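Fuculose-1-phosphate aldolase (Thermus thermophilus, PDB 2FLF) belongs to the class II aldolase and adducin family, with an AraD-like alpha/beta fold built round a mixed beta-sheet, and forms an assembly of four chains. Local coordinates at residues R84-A89 / F154-K159; A89-A94 / G171-L176; V118-P123 / A145-G150. All blocks are in the same frame, centred on the assembly; numbering follows the deposited sequence.

Contacts 1 and 3 lie within one mixed sheet, and contact 2 packs beside it. Contact 1 pairs strand 85-89 with strand 153-157, antiparallel. Contact 3 pairs strands 118-121 and 145-148, parallel. Strands 153-157 and 145-148 are neighbours, so the two contacts belong to the same sheet, with centres about 15 Å apart. Contact 2 sets helix 162-192 against the turn that leads from strand 85-89 into helix 92-98. It shares Ala89 with contact 1, and its centre is about 12 Å from each of the others. Along the chain contact 3 is nested inside the loops closed by contacts 1 and 2, which cross. Distant parts of the sequence thus meet in one core.

Contact 1: residues R84-A89 / F154-K159; sequences RALVHA and FAVGLK
His88 and Phe154 meet ring to ring on one face of the sheet, at a non-hydrogen-bonded pair of antiparallel strands. Their rings form an offset stack, with centroids 4.2 Å apart and planes 16° from parallel. Phe154 CZ lies over one face of the imidazole, displaced toward its rim, and its nearest atom there is His88 ND1, at 3.4 Å. The first torsions differ. CG of His88 is anti to the backbone N (chi1 174°), while CG of Phe154 is anti to the carbonyl carbon (chi1 -69°), and this brings the phenyl ring across to the neighbouring strand. ND1 of His88 also hydrogen-bonds to Ala153 O, just before Phe154.

On the same face Leu86 CD1 touches Val156 CG2 at 3.7 Å. Helix 71-80 packs on Leu86 and Phe154. Val87 and Ala155 point to the other face, where Val87 meets helix 162-192. Their backbones bond both ways: Val87 N to Ala155 O and Ala155 N to Val87 O are each 2.9 Å.

Arg84 and Ala85 both face Gly157, which makes a classic beta bulge. Arg84 N gives a straight bond to Gly157 O (2.8 Å). Gly157 N reaches Ala85 O from above its carbonyl plane. The aliphatic part of Arg84 runs alongside the carbonyls of Leu158 and Lys159, beyond the paired strands, with CD 3.4 Å from Lys159 O.

Backbone bonds join the strands, and mostly apolar side chains lie on both faces. The buried imidazole of His88 is held by the stack and by its bond to Ala153 O, which together probably limit its rotation.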
# COMPACT_ATOMS: atom_id res chain seq x y z
N ARG B 84 -14.79 24.77 -12.32
CA ARG B 84 -13.63 25.51 -12.74
C ARG B 84 -12.41 24.62 -12.81
O ARG B 84 -11.29 25.09 -13.02
CB ARG B 84 -13.39 26.69 -11.81
CG ARG B 84 -14.58 27.60 -11.72
CD ARG B 84 -14.14 29.05 -11.57
NE ARG B 84 -13.77 29.71 -12.83
CZ ARG B 84 -14.58 29.86 -13.88
NH1 ARG B 84 -15.83 29.41 -13.85
NH2 ARG B 84 -14.15 30.52 -14.95
N ALA B 85 -12.64 23.33 -12.67
CA ALA B 85 -11.57 22.35 -12.73
C ALA B 85 -12.30 21.02 -12.81
O ALA B 85 -13.42 20.91 -12.33
CB ALA B 85 -10.71 22.43 -11.50
N LEU B 86 -11.69 20.03 -13.43
CA LEU B 86 -12.35 18.75 -13.56
C LEU B 86 -11.27 17.66 -13.57
O LEU B 86 -10.29 17.74 -14.34
CB LEU B 86 -13.16 18.73 -14.86
CG LEU B 86 -14.14 17.58 -15.09
CD1 LEU B 86 -15.34 17.74 -14.18
CD2 LEU B 86 -14.60 17.58 -16.54
N VAL B 87 -11.43 16.67 -12.70
CA VAL B 87 -10.47 15.59 -12.60
C VAL B 87 -11.18 14.28 -12.85
O VAL B 87 -12.19 13.98 -12.20
CB VAL B 87 -9.81 15.52 -11.20
CG1 VAL B 87 -8.78 14.43 -11.18
CG2 VAL B 87 -9.15 16.82 -10.86
N HIS B 88 -10.64 13.50 -13.77
CA HIS B 88 -11.21 12.22 -14.11
C HIS B 88 -10.27 11.06 -13.81
O HIS B 88 -9.30 10.87 -14.50
CB HIS B 88 -11.57 12.22 -15.60
CG HIS B 88 -12.04 10.89 -16.09
ND1 HIS B 88 -12.98 10.14 -15.42
CD2 HIS B 88 -11.70 10.18 -17.18
CE1 HIS B 88 -13.19 9.02 -16.07
NE2 HIS B 88 -12.43 9.02 -17.15
N ALA B 89 -10.57 10.26 -12.80
CA ALA B 89 -9.68 9.15 -12.47
C ALA B 89 -10.36 7.82 -12.33
O ALA B 89 -11.55 7.66 -12.58
CB ALA B 89 -8.92 9.45 -11.18
N PHE B 154 -15.68 11.21 -11.64
CA PHE B 154 -15.50 12.60 -12.04
C PHE B 154 -15.65 13.53 -10.86
O PHE B 154 -16.67 13.50 -10.19
CB PHE B 154 -16.54 13.00 -13.06
CG PHE B 154 -16.37 12.36 -14.36
CD1 PHE B 154 -16.79 11.07 -14.56
CD2 PHE B 154 -15.74 13.03 -15.40
CE1 PHE B 154 -16.59 10.47 -15.76
CE2 PHE B 154 -15.54 12.42 -16.59
CZ PHE B 154 -15.96 11.16 -16.78
N ALA B 155 -14.64 14.37 -10.62
CA ALA B 155 -14.68 15.34 -9.53
C ALA B 155 -14.51 16.78 -10.04
O ALA B 155 -13.60 17.09 -10.81
CB ALA B 155 -13.59 15.02 -8.51
N VAL B 156 -15.40 17.65 -9.59
CA VAL B 156 -15.40 19.05 -9.98
C VAL B 156 -14.72 19.91 -8.90
O VAL B 156 -14.68 19.53 -7.74
CB VAL B 156 -16.87 19.56 -10.16
CG1 VAL B 156 -16.90 21.07 -10.31
CG2 VAL B 156 -17.51 18.90 -11.36
N GLY B 157 -14.19 21.05 -9.31
CA GLY B 157 -13.56 21.99 -8.41
C GLY B 157 -14.23 23.31 -8.74
O GLY B 157 -14.70 23.48 -9.86
N LEU B 158 -14.26 24.26 -7.80
CA LEU B 158 -14.95 25.52 -8.04
C LEU B 158 -14.22 26.76 -7.57
O LEU B 158 -14.71 27.87 -7.79
CB LEU B 158 -16.32 25.51 -7.36
CG LEU B 158 -17.18 24.27 -7.55
CD1 LEU B 158 -18.33 24.28 -6.57
CD2 LEU B 158 -17.64 24.21 -9.00
N LYS B 159 -13.10 26.60 -6.89
CA LYS B 159 -12.40 27.78 -6.43
C LYS B 159 -12.22 28.72 -7.61
O LYS B 159 -12.30 28.31 -8.76
CB LYS B 159 -11.04 27.42 -5.83
CG LYS B 159 -11.06 27.22 -4.34
CD LYS B 159 -11.65 25.89 -3.97
CE LYS B 159 -11.49 25.67 -2.50
NZ LYS B 159 -10.13 26.08 -2.09

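Contact 2: residues A89-A94 / G171-L176; sequences AHPRVA and GLMTTL
Met173 reaches from helix 162-192 to Ala89 and Pro91, at the end of strand 85-89 and the turn after it. Its CG is anti to the backbone N (chi1 -171°), and the chain then bends at chi2 and chi3. The bends lay the thioether round the methyl group of Ala89. CG, SD and CE of Met173 are each 3.9 Å from Ala89 CB. The terminal methyl goes further, and CE lies 3.4 Å from Ala89 N.

Pro91 meets the same side chain at about a right angle. Its CD and CG both lie near the sulfur, with Pro91 CD 4.0 Å from Met173 SD. Pro91 CG also comes 4.4 Å from Leu176 CD2, one turn further along the helix. Leu176, three residues after Met173, points the same way. Its branch point rests on the first turn of helix 92-98, with Leu176 CG 4.1 Å from Ala94 CB. The two segments share no hydrogen bond, and the side chains that meet are apolar and buried.

Pro91 holds the N-cap position of helix 92-98. The amide of Ala94 in the first turn is bound by the carboxylate of Glu177, which comes from helix 162-192 and so adds a polar link beside the apolar one. Next to this turn, Arg92 forms a salt bridge with Glu178 of a second subunit.

Strand 153-157 closes the packing from the sheet side, since its Ala153 touches Pro91, Met173 and Leu176. The contact thus lies where the start of helix 92-98, the long helix 162-192 and this strand come together.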
# COMPACT_ATOMS: atom_id res chain seq x y z
N ALA B 89 -10.57 10.26 -12.80
CA ALA B 89 -9.68 9.15 -12.47
C ALA B 89 -10.36 7.82 -12.33
O ALA B 89 -11.55 7.66 -12.58
CB ALA B 89 -8.92 9.45 -11.18
N HIS B 90 -9.59 6.83 -11.92
CA HIS B 90 -10.13 5.51 -11.78
C HIS B 90 -9.88 4.87 -10.41
O HIS B 90 -9.06 3.98 -10.27
CB HIS B 90 -9.60 4.63 -12.91
CG HIS B 90 -9.97 5.15 -14.27
ND1 HIS B 90 -9.24 6.11 -14.93
CD2 HIS B 90 -11.06 4.91 -15.04
CE1 HIS B 90 -9.86 6.45 -16.04
NE2 HIS B 90 -10.97 5.74 -16.13
N PRO B 91 -10.57 5.37 -9.38
CA PRO B 91 -10.44 4.85 -8.01
C PRO B 91 -11.02 3.44 -8.01
O PRO B 91 -12.22 3.25 -8.14
CB PRO B 91 -11.25 5.86 -7.18
CG PRO B 91 -12.22 6.46 -8.18
CD PRO B 91 -11.35 6.62 -9.40
N ARG B 92 -10.14 2.46 -7.88
CA ARG B 92 -10.51 1.07 -7.95
C ARG B 92 -11.65 0.64 -7.03
O ARG B 92 -12.62 0.02 -7.48
CB ARG B 92 -9.27 0.20 -7.74
CG ARG B 92 -8.81 -0.05 -6.30
CD ARG B 92 -7.38 -0.62 -6.33
NE ARG B 92 -6.45 0.31 -6.99
CZ ARG B 92 -5.27 -0.04 -7.48
NH1 ARG B 92 -4.87 -1.31 -7.41
NH2 ARG B 92 -4.50 0.87 -8.06
N VAL B 93 -11.58 0.96 -5.75
CA VAL B 93 -12.66 0.54 -4.89
C VAL B 93 -13.96 1.26 -5.24
O VAL B 93 -15.01 0.65 -5.24
CB VAL B 93 -12.28 0.70 -3.42
CG1 VAL B 93 -13.49 0.45 -2.54
CG2 VAL B 93 -11.18 -0.31 -3.08
N ALA B 94 -13.88 2.54 -5.59
CA ALA B 94 -15.06 3.32 -5.98
C ALA B 94 -15.74 2.69 -7.18
O ALA B 94 -16.97 2.69 -7.28
CB ALA B 94 -14.68 4.73 -6.32
N GLY B 171 -8.37 16.46 -4.89
CA GLY B 171 -8.63 16.08 -3.51
C GLY B 171 -9.97 15.38 -3.28
O GLY B 171 -10.04 14.42 -2.51
N LEU B 172 -11.03 15.87 -3.92
CA LEU B 172 -12.32 15.22 -3.77
C LEU B 172 -12.20 13.80 -4.29
O LEU B 172 -12.83 12.87 -3.77
CB LEU B 172 -13.41 15.98 -4.54
CG LEU B 172 -13.90 17.26 -3.88
CD1 LEU B 172 -14.87 17.99 -4.79
CD2 LEU B 172 -14.55 16.89 -2.56
N MET B 173 -11.38 13.62 -5.33
CA MET B 173 -11.19 12.29 -5.90
C MET B 173 -10.61 11.41 -4.78
O MET B 173 -10.99 10.26 -4.59
CB MET B 173 -10.23 12.36 -7.08
CG MET B 173 -10.12 11.07 -7.89
SD MET B 173 -11.68 10.54 -8.59
CE MET B 173 -11.91 11.59 -9.98
N THR B 174 -9.68 12.01 -4.06
CA THR B 174 -9.02 11.38 -2.94
C THR B 174 -10.07 11.03 -1.87
O THR B 174 -10.04 9.95 -1.29
CB THR B 174 -7.96 12.38 -2.43
OG1 THR B 174 -6.66 11.96 -2.85
CG2 THR B 174 -7.99 12.55 -0.99
N THR B 175 -11.02 11.94 -1.64
CA THR B 175 -12.09 11.73 -0.66
C THR B 175 -13.06 10.59 -1.01
O THR B 175 -13.52 9.88 -0.13
CB THR B 175 -12.95 13.00 -0.49
OG1 THR B 175 -12.11 14.10 -0.09
CG2 THR B 175 -14.04 12.77 0.55
N LEU B 176 -13.37 10.45 -2.29
CA LEU B 176 -14.27 9.41 -2.74
C LEU B 176 -13.69 8.03 -2.45
O LEU B 176 -14.40 7.17 -1.90
CB LEU B 176 -14.54 9.56 -4.23
CG LEU B 176 -15.35 8.52 -5.01
CD1 LEU B 176 -16.76 8.40 -4.47
CD2 LEU B 176 -15.37 8.94 -6.47

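Contact 3: residues V118-P123 / A145-G150; sequences VPVLAP and ACLLRG
Leu147 lies against Val118 and Val120 of the adjacent parallel strand. Its CB starts 3.7 Å from Pro119 O and 3.9 Å from Val120 CG2. CG stands anti to the carbonyl carbon (chi1 -74°) and meets Val118 CG1 at 3.8 Å. Beyond it the chain forks. CD1 settles between the two valines, 3.7 Å from Val118 CG1 and 4.0 Å from Val120 CG2. CD2 leads to helix 92-98 and helix 162-192, where it packs on Ala94 O and on Leu176 CD2.

The backbone of Leu147 uses both its polar atoms on the residues flanking Val120. Its N donates to Pro119 O, and its O accepts from Leu121 N. Arg149 N continues the pattern to Leu121 O, in a bond of 3.2 Å. Farther out, the guanidinium of Arg149 makes weak hydrogen bonds to Ser98 O and Leu101 O.

The other face carries Leu121, Cys146 and Leu148. Leu121 CD1 approaches the sulfur of Cys146 at 4.0 Å, and Leu148 CD1 lies 3.5 Å from Leu121 O. Helix 130-142 packs on Leu121 and Cys146. This helix joins the two strands in sequence, so strand 118-121, helix and strand 145-148 form a beta-alpha-beta crossover.

Pro119 has no N-H to give, yet its carbonyl still joins the strands and its ring CG touches Cys146 CB. The contact therefore rests on the backbone hydrogen bonds of a parallel strand pair, with apolar side chains on both faces, one facing helix 92-98 and the other helix 130-142.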
# COMPACT_ATOMS: atom_id res chain seq x y z
N VAL B 118 -22.97 10.50 -4.11
CA VAL B 118 -22.26 10.21 -5.35
C VAL B 118 -23.03 9.37 -6.33
O VAL B 118 -23.02 8.14 -6.26
CB VAL B 118 -20.90 9.53 -5.06
CG1 VAL B 118 -20.17 9.25 -6.36
CG2 VAL B 118 -20.07 10.41 -4.14
N PRO B 119 -23.67 10.02 -7.30
CA PRO B 119 -24.46 9.33 -8.31
C PRO B 119 -23.63 8.43 -9.21
O PRO B 119 -22.42 8.60 -9.36
CB PRO B 119 -25.10 10.49 -9.08
CG PRO B 119 -24.08 11.52 -9.02
CD PRO B 119 -23.59 11.46 -7.58
N VAL B 120 -24.29 7.46 -9.82
CA VAL B 120 -23.60 6.58 -10.74
C VAL B 120 -24.30 6.50 -12.08
O VAL B 120 -25.28 5.78 -12.24
CB VAL B 120 -23.50 5.19 -10.18
CG1 VAL B 120 -22.65 4.32 -11.11
CG2 VAL B 120 -22.95 5.28 -8.78
N LEU B 121 -23.80 7.26 -13.04
CA LEU B 121 -24.37 7.27 -14.37
C LEU B 121 -24.13 5.90 -14.98
O LEU B 121 -23.13 5.26 -14.67
CB LEU B 121 -23.70 8.37 -15.19
CG LEU B 121 -23.47 9.63 -14.36
CD1 LEU B 121 -22.61 10.58 -15.14
CD2 LEU B 121 -24.79 10.29 -13.98
N ALA B 122 -25.05 5.44 -15.82
CA ALA B 122 -24.88 4.13 -16.48
C ALA B 122 -24.74 4.30 -17.99
O ALA B 122 -25.48 5.07 -18.61
CB ALA B 122 -26.05 3.21 -16.14
N PRO B 123 -23.80 3.57 -18.61
CA PRO B 123 -23.59 3.67 -20.06
C PRO B 123 -24.91 3.65 -20.88
O PRO B 123 -25.32 4.69 -21.40
CB PRO B 123 -22.66 2.48 -20.36
CG PRO B 123 -22.84 1.56 -19.17
CD PRO B 123 -22.95 2.52 -18.03
N ALA B 145 -19.15 15.19 -7.53
CA ALA B 145 -18.41 14.06 -8.07
C ALA B 145 -19.40 13.05 -8.56
O ALA B 145 -20.54 13.07 -8.16
CB ALA B 145 -17.48 13.44 -7.00
N CYS B 146 -18.96 12.17 -9.44
CA CYS B 146 -19.85 11.18 -9.93
C CYS B 146 -19.10 9.98 -10.48
O CYS B 146 -17.99 10.10 -10.97
CB CYS B 146 -20.75 11.78 -11.01
SG CYS B 146 -19.91 12.10 -12.56
N LEU B 147 -19.72 8.82 -10.36
CA LEU B 147 -19.16 7.57 -10.83
C LEU B 147 -19.82 7.21 -12.16
O LEU B 147 -21.00 7.48 -12.37
CB LEU B 147 -19.40 6.48 -9.79
CG LEU B 147 -18.54 6.54 -8.52
CD1 LEU B 147 -19.21 5.82 -7.38
CD2 LEU B 147 -17.17 5.94 -8.79
N LEU B 148 -19.03 6.64 -13.08
CA LEU B 148 -19.53 6.19 -14.37
C LEU B 148 -19.24 4.70 -14.34
O LEU B 148 -18.11 4.27 -14.59
CB LEU B 148 -18.79 6.85 -15.53
CG LEU B 148 -19.28 6.47 -16.94
CD1 LEU B 148 -20.79 6.42 -16.96
CD2 LEU B 148 -18.79 7.49 -17.97
N ARG B 149 -20.27 3.94 -14.00
CA ARG B 149 -20.19 2.50 -13.87
C ARG B 149 -19.24 1.84 -14.84
O ARG B 149 -19.39 1.96 -16.06
CB ARG B 149 -21.59 1.88 -13.99
CG ARG B 149 -21.56 0.38 -13.80
CD ARG B 149 -22.95 -0.19 -13.83
NE ARG B 149 -23.77 0.45 -12.82
CZ ARG B 149 -25.05 0.19 -12.62
NH1 ARG B 149 -25.72 0.84 -11.67
NH2 ARG B 149 -25.66 -0.71 -13.38
N GLY B 150 -18.25 1.15 -14.28
CA GLY B 150 -17.27 0.46 -15.11
C GLY B 150 -16.13 1.38 -15.45
O GLY B 150 -14.97 0.97 -15.41